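Local coordinates for UDP-N-acetylmuramate--L-alanine ligase (Thermotoga maritima, PDB 1J6U), which catalyses the ATP-dependent joining of L-alanine to UDP-N-acetylmuramate, a step in building the peptidoglycan of the bacterial cell wall, at residues E116-G121 and Y168-S173; E175-F180 and R206-K211; I324-D329 and F435-A440; I353-Q358 and Q377-V382. All blocks are in the same frame, centred on the assembly; numbering follows the deposited sequence.

Contact 1: residues E116-G121 and Y168-S173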
loop_
_atom_site.group_PDB
_atom_site.type_symbol
_atom_site.label_atom_id
_atom_site.label_comp_id
_atom_site.label_asym_id
_atom_site.label_seq_id
_atom_site.Cartn_x
_atom_site.Cartn_y
_atom_site.Cartn_z
ATOM N N GLU A 116 -13.741 5.057 -14.271
ATOM C CA GLU A 116 -12.745 5.070 -13.216
ATOM C C GLU A 116 -13.112 4.644 -11.796
ATOM O O GLU A 116 -14.048 5.163 -11.202
ATOM C CB GLU A 116 -12.132 6.461 -13.138
ATOM C CG GLU A 116 -11.408 6.902 -14.391
ATOM C CD GLU A 116 -10.957 8.363 -14.301
ATOM O OE1 GLU A 116 -10.998 8.947 -13.182
ATOM O OE2 GLU A 116 -10.564 8.927 -15.353
ATOM N N PHE A 117 -12.328 3.714 -11.251
ATOM C CA PHE A 117 -12.507 3.276 -9.889
ATOM C C PHE A 117 -11.304 3.849 -9.119
ATOM O O PHE A 117 -10.163 3.436 -9.315
ATOM C CB PHE A 117 -12.488 1.748 -9.777
ATOM C CG PHE A 117 -13.686 1.063 -10.391
ATOM C CD1 PHE A 117 -13.805 0.939 -11.779
ATOM C CD2 PHE A 117 -14.645 0.458 -9.588
ATOM C CE1 PHE A 117 -14.844 0.221 -12.343
ATOM C CE2 PHE A 117 -15.685 -0.264 -10.155
ATOM C CZ PHE A 117 -15.776 -0.379 -11.531
ATOM N N ALA A 118 -11.569 4.818 -8.257
ATOM C CA ALA A 118 -10.535 5.423 -7.441
ATOM C C ALA A 118 -10.695 5.075 -5.958
ATOM O O ALA A 118 -11.814 4.949 -5.404
ATOM C CB ALA A 118 -10.553 6.933 -7.620
ATOM N N VAL A 119 -9.559 4.899 -5.308
ATOM C CA VAL A 119 -9.576 4.623 -3.891
ATOM C C VAL A 119 -8.627 5.607 -3.257
ATOM O O VAL A 119 -7.528 5.817 -3.754
ATOM C CB VAL A 119 -9.102 3.206 -3.601
ATOM C CG1 VAL A 119 -9.041 2.973 -2.081
ATOM C CG2 VAL A 119 -10.036 2.210 -4.288
ATOM N N THR A 120 -9.046 6.230 -2.174
ATOM C CA THR A 120 -8.165 7.161 -1.494
ATOM C C THR A 120 -8.434 6.990 -0.014
ATOM O O THR A 120 -9.365 6.292 0.372
ATOM C CB THR A 120 -8.425 8.644 -1.879
ATOM O OG1 THR A 120 -7.350 9.461 -1.387
ATOM C CG2 THR A 120 -9.708 9.137 -1.241
ATOM N N GLY A 121 -7.620 7.633 0.814
ATOM C CA GLY A 121 -7.806 7.514 2.249
ATOM C C GLY A 121 -6.477 7.527 2.986
ATOM O O GLY A 121 -5.419 7.459 2.388
ATOM N N TYR A 168 -7.406 2.828 -9.673
ATOM C CA TYR A 168 -6.209 3.467 -9.140
ATOM C C TYR A 168 -6.361 4.012 -7.737
ATOM O O TYR A 168 -7.449 4.174 -7.195
ATOM C CB TYR A 168 -5.749 4.568 -10.075
ATOM C CG TYR A 168 -6.782 5.638 -10.265
ATOM C CD1 TYR A 168 -6.796 6.780 -9.448
ATOM C CD2 TYR A 168 -7.765 5.513 -11.269
ATOM C CE1 TYR A 168 -7.761 7.783 -9.625
ATOM C CE2 TYR A 168 -8.739 6.516 -11.460
ATOM C CZ TYR A 168 -8.722 7.641 -10.639
ATOM O OH TYR A 168 -9.621 8.632 -10.873
ATOM N N GLU A 169 -5.212 4.287 -7.167
ATOM C CA GLU A 169 -5.055 4.784 -5.814
ATOM C C GLU A 169 -4.851 6.305 -5.895
ATOM O O GLU A 169 -4.133 6.766 -6.725
ATOM C CB GLU A 169 -3.802 4.095 -5.256
ATOM C CG GLU A 169 -3.533 4.156 -3.782
ATOM C CD GLU A 169 -2.308 3.314 -3.384
ATOM O OE1 GLU A 169 -2.320 2.070 -3.593
ATOM O OE2 GLU A 169 -1.328 3.904 -2.864
ATOM N N LEU A 170 -5.505 7.087 -5.063
ATOM C CA LEU A 170 -5.278 8.518 -5.071
ATOM C C LEU A 170 -4.663 8.843 -3.727
ATOM O O LEU A 170 -5.223 8.518 -2.679
ATOM C CB LEU A 170 -6.588 9.305 -5.199
ATOM C CG LEU A 170 -7.001 9.700 -6.600
ATOM C CD1 LEU A 170 -8.208 10.594 -6.510
ATOM C CD2 LEU A 170 -5.879 10.446 -7.264
ATOM N N ASP A 171 -3.516 9.495 -3.731
ATOM C CA ASP A 171 -2.909 9.835 -2.454
ATOM C C ASP A 171 -3.450 11.160 -1.922
ATOM O O ASP A 171 -3.236 12.217 -2.515
ATOM C CB ASP A 171 -1.391 9.908 -2.596
ATOM C CG ASP A 171 -0.746 10.486 -1.380
ATOM O OD1 ASP A 171 -1.138 10.072 -0.266
ATOM O OD2 ASP A 171 0.144 11.357 -1.545
ATOM N N GLU A 172 -4.147 11.111 -0.800
ATOM C CA GLU A 172 -4.700 12.320 -0.257
ATOM C C GLU A 172 -3.645 13.177 0.414
ATOM O O GLU A 172 -3.954 14.037 1.251
ATOM C CB GLU A 172 -5.857 12.014 0.715
ATOM C CG GLU A 172 -5.660 10.888 1.750
ATOM C CD GLU A 172 -4.543 11.146 2.740
ATOM O OE1 GLU A 172 -3.363 11.078 2.321
ATOM O OE2 GLU A 172 -4.846 11.417 3.931
ATOM N N SER A 173 -2.391 12.952 0.057
ATOM C CA SER A 173 -1.340 13.758 0.658
ATOM C C SER A 173 -1.219 14.982 -0.181
ATOM O O SER A 173 -0.938 16.056 0.319
ATOM C CB SER A 173 -0.008 13.020 0.687
ATOM O OG SER A 173 -0.069 12.053 1.703
#

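Contact 2: residues E175-F180 and R206-K211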
loop_
_atom_site.group_PDB
_atom_site.type_symbol
_atom_site.label_atom_id
_atom_site.label_comp_id
_atom_site.label_asym_id
_atom_site.label_seq_id
_atom_site.Cartn_x
_atom_site.Cartn_y
_atom_site.Cartn_z
ATOM N N GLU A 175 -2.953 17.727 -2.170
ATOM C CA GLU A 175 -4.238 18.419 -2.316
ATOM C C GLU A 175 -4.855 18.244 -3.721
ATOM O O GLU A 175 -6.084 18.158 -3.877
ATOM C CB GLU A 175 -4.033 19.907 -2.025
ATOM C CG GLU A 175 -5.297 20.745 -1.886
ATOM C CD GLU A 175 -4.975 22.202 -1.574
ATOM O OE1 GLU A 175 -5.563 22.764 -0.614
ATOM O OE2 GLU A 175 -4.126 22.778 -2.297
ATOM N N PHE A 176 -3.994 18.182 -4.731
ATOM C CA PHE A 176 -4.425 18.022 -6.126
ATOM C C PHE A 176 -5.252 16.762 -6.359
ATOM O O PHE A 176 -5.799 16.595 -7.439
ATOM C CB PHE A 176 -3.207 17.960 -7.050
ATOM C CG PHE A 176 -3.542 18.054 -8.522
ATOM C CD1 PHE A 176 -3.936 19.262 -9.085
ATOM C CD2 PHE A 176 -3.435 16.934 -9.352
ATOM C CE1 PHE A 176 -4.221 19.358 -10.461
ATOM C CE2 PHE A 176 -3.711 17.009 -10.724
ATOM C CZ PHE A 176 -4.109 18.230 -11.285
ATOM N N PHE A 177 -5.339 15.866 -5.374
ATOM C CA PHE A 177 -6.110 14.648 -5.605
ATOM C C PHE A 177 -7.545 15.048 -5.812
ATOM O O PHE A 177 -8.269 14.405 -6.571
ATOM C CB PHE A 177 -5.963 13.650 -4.444
ATOM C CG PHE A 177 -6.904 13.872 -3.299
ATOM C CD1 PHE A 177 -8.108 13.147 -3.217
ATOM C CD2 PHE A 177 -6.577 14.750 -2.275
ATOM C CE1 PHE A 177 -8.971 13.292 -2.125
ATOM C CE2 PHE A 177 -7.430 14.907 -1.177
ATOM C CZ PHE A 177 -8.635 14.178 -1.095
ATOM N N SER A 178 -7.919 16.143 -5.159
ATOM C CA SER A 178 -9.269 16.722 -5.231
ATOM C C SER A 178 -9.666 17.186 -6.646
ATOM O O SER A 178 -10.815 17.531 -6.881
ATOM C CB SER A 178 -9.356 17.924 -4.308
ATOM O OG SER A 178 -8.522 18.924 -4.848
ATOM N N GLU A 179 -8.705 17.193 -7.563
ATOM C CA GLU A 179 -8.916 17.599 -8.937
ATOM C C GLU A 179 -9.338 16.427 -9.807
ATOM O O GLU A 179 -9.656 16.592 -10.985
ATOM C CB GLU A 179 -7.630 18.210 -9.512
ATOM C CG GLU A 179 -7.231 19.516 -8.867
ATOM C CD GLU A 179 -8.332 20.555 -8.971
ATOM O OE1 GLU A 179 -8.873 20.969 -7.915
ATOM O OE2 GLU A 179 -8.659 20.947 -10.116
ATOM N N PHE A 180 -9.314 15.235 -9.239
ATOM C CA PHE A 180 -9.735 14.056 -9.979
ATOM C C PHE A 180 -11.257 13.972 -9.892
ATOM O O PHE A 180 -11.880 14.522 -8.982
ATOM C CB PHE A 180 -9.121 12.771 -9.370
ATOM C CG PHE A 180 -7.687 12.579 -9.712
ATOM C CD1 PHE A 180 -6.710 13.431 -9.198
ATOM C CD2 PHE A 180 -7.306 11.600 -10.621
ATOM C CE1 PHE A 180 -5.371 13.300 -9.610
ATOM C CE2 PHE A 180 -5.970 11.469 -11.030
ATOM C CZ PHE A 180 -5.010 12.316 -10.527
ATOM N N ARG A 206 -10.469 19.148 4.336
ATOM C CA ARG A 206 -11.870 18.793 4.236
ATOM C C ARG A 206 -12.373 19.192 2.843
ATOM O O ARG A 206 -13.002 18.400 2.131
ATOM C CB ARG A 206 -12.694 19.540 5.301
ATOM C CG ARG A 206 -12.735 18.923 6.701
ATOM N N SER A 207 -12.074 20.423 2.454
ATOM C CA SER A 207 -12.532 20.936 1.173
ATOM C C SER A 207 -12.109 20.060 0.026
ATOM O O SER A 207 -12.869 19.878 -0.930
ATOM C CB SER A 207 -12.021 22.361 0.944
ATOM O OG SER A 207 -12.473 23.216 1.978
ATOM N N ALA A 208 -10.883 19.552 0.104
ATOM C CA ALA A 208 -10.364 18.661 -0.929
ATOM C C ALA A 208 -11.289 17.449 -1.076
ATOM O O ALA A 208 -11.633 17.061 -2.193
ATOM C CB ALA A 208 -8.979 18.212 -0.571
ATOM N N PHE A 209 -11.715 16.860 0.039
ATOM C CA PHE A 209 -12.611 15.710 -0.054
ATOM C C PHE A 209 -13.978 16.110 -0.570
ATOM O O PHE A 209 -14.550 15.441 -1.447
ATOM C CB PHE A 209 -12.732 14.999 1.295
ATOM C CG PHE A 209 -11.565 14.130 1.595
ATOM C CD1 PHE A 209 -10.612 14.519 2.527
ATOM C CD2 PHE A 209 -11.363 12.967 0.870
ATOM C CE1 PHE A 209 -9.472 13.766 2.732
ATOM C CE2 PHE A 209 -10.230 12.198 1.057
ATOM C CZ PHE A 209 -9.278 12.597 1.992
ATOM N N GLU A 210 -14.484 17.207 -0.023
ATOM C CA GLU A 210 -15.769 17.763 -0.423
ATOM C C GLU A 210 -15.839 17.829 -1.958
ATOM O O GLU A 210 -16.756 17.294 -2.610
ATOM C CB GLU A 210 -15.895 19.172 0.140
ATOM C CG GLU A 210 -17.229 19.478 0.724
ATOM C CD GLU A 210 -17.261 19.175 2.193
ATOM O OE1 GLU A 210 -16.302 19.603 2.874
ATOM O OE2 GLU A 210 -18.233 18.527 2.660
ATOM N N LYS A 211 -14.827 18.479 -2.504
ATOM C CA LYS A 211 -14.637 18.677 -3.921
ATOM C C LYS A 211 -14.569 17.416 -4.770
ATOM O O LYS A 211 -15.252 17.330 -5.804
ATOM C CB LYS A 211 -13.367 19.507 -4.156
ATOM C CG LYS A 211 -13.067 19.726 -5.643
ATOM C CD LYS A 211 -12.003 20.784 -5.852
ATOM C CE LYS A 211 -12.075 21.317 -7.265
ATOM N NZ LYS A 211 -11.298 22.581 -7.394
#

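Contact 3: residues I324-D329 and F435-A440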
loop_
_atom_site.group_PDB
_atom_site.type_symbol
_atom_site.label_atom_id
_atom_site.label_comp_id
_atom_site.label_asym_id
_atom_site.label_seq_id
_atom_site.Cartn_x
_atom_site.Cartn_y
_atom_site.Cartn_z
ATOM N N ILE A 324 7.575 -22.517 10.674
ATOM C CA ILE A 324 8.256 -21.229 10.724
ATOM C C ILE A 324 7.777 -20.284 9.626
ATOM O O ILE A 324 7.686 -20.654 8.452
ATOM C CB ILE A 324 9.791 -21.408 10.619
ATOM C CG1 ILE A 324 10.325 -21.803 11.981
ATOM C CG2 ILE A 324 10.473 -20.091 10.207
ATOM C CD1 ILE A 324 11.713 -22.373 11.907
ATOM N N TYR A 325 7.477 -19.056 10.014
ATOM C CA TYR A 325 7.021 -18.058 9.048
ATOM C C TYR A 325 7.854 -16.787 9.070
ATOM O O TYR A 325 8.290 -16.315 10.126
ATOM C CB TYR A 325 5.561 -17.627 9.347
ATOM C CG TYR A 325 4.513 -18.720 9.231
ATOM C CD1 TYR A 325 4.372 -19.659 10.237
ATOM C CD2 TYR A 325 3.636 -18.789 8.123
ATOM C CE1 TYR A 325 3.400 -20.637 10.176
ATOM C CE2 TYR A 325 2.634 -19.781 8.045
ATOM C CZ TYR A 325 2.531 -20.690 9.091
ATOM O OH TYR A 325 1.544 -21.618 9.151
ATOM N N VAL A 326 8.054 -16.210 7.904
ATOM C CA VAL A 326 8.722 -14.917 7.822
ATOM C C VAL A 326 7.643 -14.051 7.164
ATOM O O VAL A 326 7.190 -14.296 6.029
ATOM C CB VAL A 326 10.010 -14.961 6.940
ATOM C CG1 VAL A 326 10.570 -13.554 6.807
ATOM C CG2 VAL A 326 11.079 -15.891 7.581
ATOM N N ILE A 327 7.231 -13.029 7.881
ATOM C CA ILE A 327 6.181 -12.137 7.402
ATOM C C ILE A 327 6.675 -10.683 7.304
ATOM O O ILE A 327 7.402 -10.200 8.187
ATOM C CB ILE A 327 4.943 -12.227 8.372
ATOM C CG1 ILE A 327 4.344 -13.634 8.301
ATOM C CG2 ILE A 327 3.839 -11.233 7.964
ATOM C CD1 ILE A 327 3.104 -13.828 9.192
ATOM N N ASP A 328 6.281 -10.006 6.221
ATOM C CA ASP A 328 6.618 -8.595 5.977
ATOM C C ASP A 328 5.463 -7.628 6.205
ATOM O O ASP A 328 4.349 -7.843 5.732
ATOM C CB ASP A 328 7.087 -8.404 4.540
ATOM C CG ASP A 328 8.376 -9.122 4.260
ATOM O OD1 ASP A 328 9.318 -8.889 5.027
ATOM O OD2 ASP A 328 8.465 -9.902 3.287
ATOM N N ASP A 329 5.725 -6.557 6.923
ATOM C CA ASP A 329 4.699 -5.567 7.136
ATOM C C ASP A 329 5.278 -4.172 7.258
ATOM O O ASP A 329 6.222 -3.951 7.996
ATOM C CB ASP A 329 3.859 -5.858 8.368
ATOM C CG ASP A 329 2.556 -5.079 8.354
ATOM O OD1 ASP A 329 2.481 -3.988 8.975
ATOM O OD2 ASP A 329 1.614 -5.555 7.678
ATOM N N PHE A 435 8.407 -14.833 12.359
ATOM C CA PHE A 435 9.302 -13.691 12.393
ATOM C C PHE A 435 8.665 -12.595 11.548
ATOM O O PHE A 435 8.513 -12.721 10.318
ATOM C CB PHE A 435 10.677 -14.047 11.819
ATOM C CG PHE A 435 11.345 -15.136 12.542
ATOM C CD1 PHE A 435 11.209 -16.437 12.118
ATOM C CD2 PHE A 435 12.098 -14.869 13.678
ATOM C CE1 PHE A 435 11.824 -17.490 12.820
ATOM C CE2 PHE A 435 12.706 -15.899 14.381
ATOM C CZ PHE A 435 12.571 -17.219 13.952
ATOM N N LEU A 436 8.269 -11.529 12.223
ATOM C CA LEU A 436 7.672 -10.400 11.535
ATOM C C LEU A 436 8.713 -9.301 11.350
ATOM O O LEU A 436 9.137 -8.677 12.334
ATOM C CB LEU A 436 6.549 -9.799 12.363
ATOM C CG LEU A 436 5.421 -10.674 12.835
ATOM C CD1 LEU A 436 4.587 -9.894 13.880
ATOM C CD2 LEU A 436 4.611 -11.099 11.633
ATOM N N PHE A 437 9.113 -9.066 10.105
ATOM C CA PHE A 437 10.037 -7.995 9.801
ATOM C C PHE A 437 9.176 -6.754 9.479
ATOM O O PHE A 437 8.627 -6.606 8.384
ATOM C CB PHE A 437 10.892 -8.368 8.611
ATOM C CG PHE A 437 11.980 -9.291 8.950
ATOM C CD1 PHE A 437 11.735 -10.651 9.078
ATOM C CD2 PHE A 437 13.277 -8.811 9.138
ATOM C CE1 PHE A 437 12.770 -11.523 9.374
ATOM C CE2 PHE A 437 14.312 -9.680 9.441
ATOM C CZ PHE A 437 14.060 -11.036 9.555
ATOM N N VAL A 438 9.103 -5.857 10.446
ATOM C CA VAL A 438 8.279 -4.679 10.363
ATOM C C VAL A 438 8.910 -3.338 10.062
ATOM O O VAL A 438 9.801 -2.893 10.779
ATOM C CB VAL A 438 7.543 -4.530 11.676
ATOM C CG1 VAL A 438 6.505 -3.397 11.577
ATOM C CG2 VAL A 438 6.943 -5.892 12.045
ATOM N N GLY A 439 8.408 -2.677 9.026
ATOM C CA GLY A 439 8.886 -1.355 8.699
ATOM C C GLY A 439 8.718 -0.906 7.271
ATOM O O GLY A 439 8.661 -1.720 6.366
ATOM N N ALA A 440 8.696 0.410 7.059
ATOM C CA ALA A 440 8.497 0.950 5.720
ATOM C C ALA A 440 9.781 1.065 4.915
ATOM O O ALA A 440 9.751 1.230 3.691
ATOM C CB ALA A 440 7.826 2.291 5.829
HETATM O O HOH W 1 9.705 -6.521 6.091
#

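Contact 4: residues I353-Q358 and Q377-V382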
loop_
_atom_site.group_PDB
_atom_site.type_symbol
_atom_site.label_atom_id
_atom_site.label_comp_id
_atom_site.label_asym_id
_atom_site.label_seq_id
_atom_site.Cartn_x
_atom_site.Cartn_y
_atom_site.Cartn_z
ATOM N N ILE A 353 6.018 -15.138 18.599
ATOM C CA ILE A 353 6.011 -13.978 17.717
ATOM C C ILE A 353 7.247 -13.139 17.967
ATOM O O ILE A 353 7.458 -12.638 19.089
ATOM C CB ILE A 353 4.786 -13.083 17.947
ATOM C CG1 ILE A 353 3.519 -13.914 17.832
ATOM C CG2 ILE A 353 4.757 -11.977 16.894
ATOM C CD1 ILE A 353 3.416 -14.658 16.528
ATOM N N VAL A 354 8.063 -13.004 16.922
ATOM C CA VAL A 354 9.301 -12.234 16.990
ATOM C C VAL A 354 9.253 -11.047 16.037
ATOM O O VAL A 354 9.130 -11.215 14.820
ATOM C CB VAL A 354 10.508 -13.077 16.601
ATOM C CG1 VAL A 354 11.732 -12.204 16.591
ATOM C CG2 VAL A 354 10.669 -14.227 17.578
ATOM N N VAL A 355 9.332 -9.848 16.598
ATOM C CA VAL A 355 9.306 -8.642 15.794
ATOM C C VAL A 355 10.698 -8.042 15.656
ATOM O O VAL A 355 11.398 -7.840 16.641
ATOM C CB VAL A 355 8.404 -7.593 16.407
ATOM C CG1 VAL A 355 8.334 -6.367 15.502
ATOM C CG2 VAL A 355 7.049 -8.171 16.625
ATOM N N ILE A 356 11.098 -7.820 14.413
ATOM C CA ILE A 356 12.344 -7.181 14.061
ATOM C C ILE A 356 11.802 -5.867 13.463
ATOM O O ILE A 356 11.277 -5.830 12.339
ATOM C CB ILE A 356 13.095 -7.980 12.997
ATOM C CG1 ILE A 356 13.452 -9.366 13.557
ATOM C CG2 ILE A 356 14.350 -7.221 12.590
ATOM C CD1 ILE A 356 12.494 -10.456 13.131
ATOM N N PHE A 357 11.910 -4.794 14.231
ATOM C CA PHE A 357 11.361 -3.513 13.833
ATOM C C PHE A 357 12.335 -2.405 13.506
ATOM O O PHE A 357 13.163 -2.035 14.337
ATOM C CB PHE A 357 10.434 -3.049 14.949
ATOM C CG PHE A 357 9.889 -1.663 14.764
ATOM C CD1 PHE A 357 9.211 -1.315 13.603
ATOM C CD2 PHE A 357 9.995 -0.725 15.786
ATOM C CE1 PHE A 357 8.636 -0.046 13.466
ATOM C CE2 PHE A 357 9.428 0.535 15.661
ATOM C CZ PHE A 357 8.746 0.877 14.500
ATOM N N GLN A 358 12.216 -1.858 12.305
ATOM C CA GLN A 358 13.066 -0.746 11.883
ATOM C C GLN A 358 12.181 0.498 11.940
ATOM O O GLN A 358 11.356 0.691 11.070
ATOM C CB GLN A 358 13.571 -0.988 10.464
ATOM C CG GLN A 358 14.308 0.194 9.828
ATOM C CD GLN A 358 14.664 -0.061 8.368
ATOM O OE1 GLN A 358 13.787 -0.309 7.526
ATOM N NE2 GLN A 358 15.957 0.004 8.057
ATOM N N GLN A 377 4.666 -4.710 23.118
ATOM C CA GLN A 377 4.547 -5.572 24.283
ATOM C C GLN A 377 3.967 -6.947 23.915
ATOM O O GLN A 377 4.371 -7.958 24.479
ATOM C CB GLN A 377 3.685 -4.898 25.372
ATOM N N LEU A 378 3.036 -6.987 22.970
ATOM C CA LEU A 378 2.427 -8.246 22.559
ATOM C C LEU A 378 3.390 -9.269 21.902
ATOM O O LEU A 378 3.070 -10.464 21.831
ATOM C CB LEU A 378 1.241 -7.967 21.613
ATOM C CG LEU A 378 -0.177 -8.450 22.000
ATOM C CD1 LEU A 378 -1.113 -8.408 20.773
ATOM C CD2 LEU A 378 -0.116 -9.871 22.526
ATOM N N ALA A 379 4.550 -8.823 21.409
ATOM C CA ALA A 379 5.501 -9.759 20.792
ATOM C C ALA A 379 6.260 -10.521 21.861
ATOM O O ALA A 379 6.380 -10.054 22.974
ATOM C CB ALA A 379 6.490 -9.026 19.905
ATOM N N ASP A 380 6.771 -11.700 21.532
ATOM C CA ASP A 380 7.524 -12.476 22.510
ATOM C C ASP A 380 8.973 -12.018 22.584
ATOM O O ASP A 380 9.591 -12.057 23.633
ATOM C CB ASP A 380 7.465 -13.937 22.132
ATOM C CG ASP A 380 6.064 -14.426 22.043
ATOM O OD1 ASP A 380 5.385 -14.389 23.091
ATOM O OD2 ASP A 380 5.634 -14.818 20.932
ATOM N N GLU A 381 9.504 -11.597 21.452
ATOM C CA GLU A 381 10.854 -11.106 21.369
ATOM C C GLU A 381 10.823 -9.895 20.484
ATOM O O GLU A 381 10.114 -9.887 19.475
ATOM C CB GLU A 381 11.771 -12.130 20.701
ATOM C CG GLU A 381 11.696 -13.503 21.304
ATOM C CD GLU A 381 12.890 -13.828 22.151
ATOM O OE1 GLU A 381 12.912 -13.426 23.349
ATOM O OE2 GLU A 381 13.812 -14.481 21.597
ATOM N N VAL A 382 11.576 -8.868 20.861
ATOM C CA VAL A 382 11.690 -7.709 20.002
ATOM C C VAL A 382 13.135 -7.319 19.714
ATOM O O VAL A 382 13.934 -7.174 20.628
ATOM C CB VAL A 382 11.029 -6.447 20.582
ATOM C CG1 VAL A 382 11.028 -5.354 19.493
ATOM C CG2 VAL A 382 9.641 -6.739 21.050
#

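Contact 1: residues E116-G121 and Y168-S173
The carbonyl oxygen L170 O accepts a hydrogen bond from the hydroxyl T120 OG1 at 2.7 Å. The donor stands 45° above the carbonyl plane, a place reached because OG1 is turned opposite the backbone N (chi1 -168°). At the other end Y168 reaches across to strand 116-120: Y168 OH gives a hydrogen bond of 2.7 Å to E116 OE1, meeting the carboxylate from above its plane. Carboxylate and ring planes stand 72° apart. One face of the ring lies over A118, with A118 CB 3.5 Å from Y168 CE1, while E116 CG sits at the ring edge.

Between these side-chain bonds run parallel strands of the sheet at the heart of the Mur ligase middle domain, paired A118 with Y168 and V119 with E169. Y168 N bonds to F117 O, V119 N to Y168 O, and L170 N to V119 O at 2.7 Å. Strand 116-120 leads into helix 125-138 through G121, one of the residues predicted to bind ATP, as in a P-loop. E172 curls over this turn, with E172 CG 3.5 Å from G121 O; its carboxylate is held by Y205. On the face of V119, E169 bonds to the backbone N of G148.

Contact 2: residues E175-F180 and R206-K211
This is a mixed aromatic, apolar and ionic contact between a 3-10 turn, 175-179, and the helix 202-214 of the Mur ligase middle domain. At its buried end two phenylalanines meet in a T-shaped (edge-to-face) pair: F177 points its edge at the face of F209, with ring centroids 4.8 Å apart and planes at 60°. The tip of the first ring does the touching, F177 CZ standing 3.3 Å from F209 CE2, over the rim of the second ring. F177 CG is wedged between its own backbone N and carbonyl carbon (chi1 85°), which swings the ring across to the helix.

Next to the rings the backbones approach at S178 and A208, whose CA atoms are 4.8 Å apart. A208 CB touches F177 CE2 at 3.7 Å, and S178 CB approaches A208 O at 3.2 Å. The hydroxyl S178 OG turns back to E175 O, 2.7 Å away, and this carbonyl also accepts from S178 N, so two bonds secure the turn.

Farther along the helix K211, extended along its length, runs past S178 O and places its NZ 3.0 Å from E179 OE1, a salt bridge made on the syn side of the carboxylate. F176 and the following F180 pack on helix 101-112, while F177, S178 and the end of E179 meet helix 202-214, which puts the 3-10 segment between the two helices.

Contact 3: residues I324-D329 and F435-A440
I327 and L436 form an apolar centre, lying side by side and pointing the same way, with I327 CB only 3.5 Å from L436 CD2, tighter than usual carbon contact. On this face L436 also packs on L341 and A344 of helix 334-347. On the other face V326 CG1, set opposite its backbone N (chi1 175°), is sent toward F437 and meets F437 CD1 at 3.9 Å, approaching the ring obliquely. I324 CG2 touches F435 CE1 at the ring edge, in its plane. Both phenylalanine rings then meet F450 of helix 443-457.

The backbones beneath are parallel neighbours in the sheet of the C-terminal domain, the glutamate ligase domain of the Mur family, crossing at only 18°. F435 N bonds to Y325 O, I327 N to F435 O and F437 N to I327 O, and the series ends with G439 N reaching D329 O at 2.7 Å, in the carbonyl plane.

Toward that end strand 324-329 turns polar. A water donates to both D328 OD1, at 2.6 Å, and F437 O, at 2.5 Å, tying the carboxylate to the partner strand. The carboxylate of D329, on the face of I327, is held by backbone N atoms of F313 and A331. The hydroxyl of S447 bonds to D328 OD1 as the water does, so this buried oxygen has two polar partners, which would probably help a carboxylate there to keep its charge.

Contact 4: residues I353-Q358 and Q377-V382
V354 and E381 lie side by side and point the same way, the aliphatic part of the glutamate running along the valine. V354 CG2 is 3.9 Å from E381 CB and equally near E381 CG, and the bend of E381 at chi2 (-105°) then carries its carboxylate away from the strand. On the opposite face V355 turns a single methyl to the partner segment: V355 CG2, placed opposite the carbonyl carbon and beside the backbone N, presses on A379 CB at 3.4 Å, closer than ordinary carbon contact. V382 shares the face of V355, where V355 also packs on L341 of helix 334-347.

Beneath these side chains the two strands run parallel, 381-384 lying between 352-357 and 414-416 in the sheet of the C-terminal Mur ligase domain. Helix 371-376 lies in the connection between them, part of which is not modelled, consistent with a beta-alpha-beta crossover of the Rossmann-like kind. Bridges pair V354 with E381 and V355 with V382, and V355 N bonds to E381 O at 3.0 Å.

D380 comes in obliquely to I353 where the second strand begins. I353 O is gripped twice, by D380 N at 2.7 Å and by E381 N at 3.3 Å, both donors lying in the carbonyl plane. The aspartate side chain folds back over the same residue: its carboxylate oxygen OD2 faces I353 N almost straight on, at a modelled distance too short to be taken literally. K345 makes a long, weak ion pair with this same oxygen.

The four contacts fall into two pairs, one in each of two domains. Contacts 1 and 2 touch, their centres 11 Å apart: E172 CB meets F209 CZ at 3.7 Å, so the loop after strand 166-170 is carried straight onto the aromatic pair, close to the predicted ATP site at G121. Contacts 3 and 4 share a sheet, with centres 10 Å apart, and contact 4 is nested within the chain closed by contact 3; L436 N lies 2.8 Å from V354 O, a probable hydrogen bond. Between the pairs the centres of contacts 1 and 3 are about 26 Å apart, yet the D329 side chain lies about 8 Å from that of T127, also predicted to bind ATP.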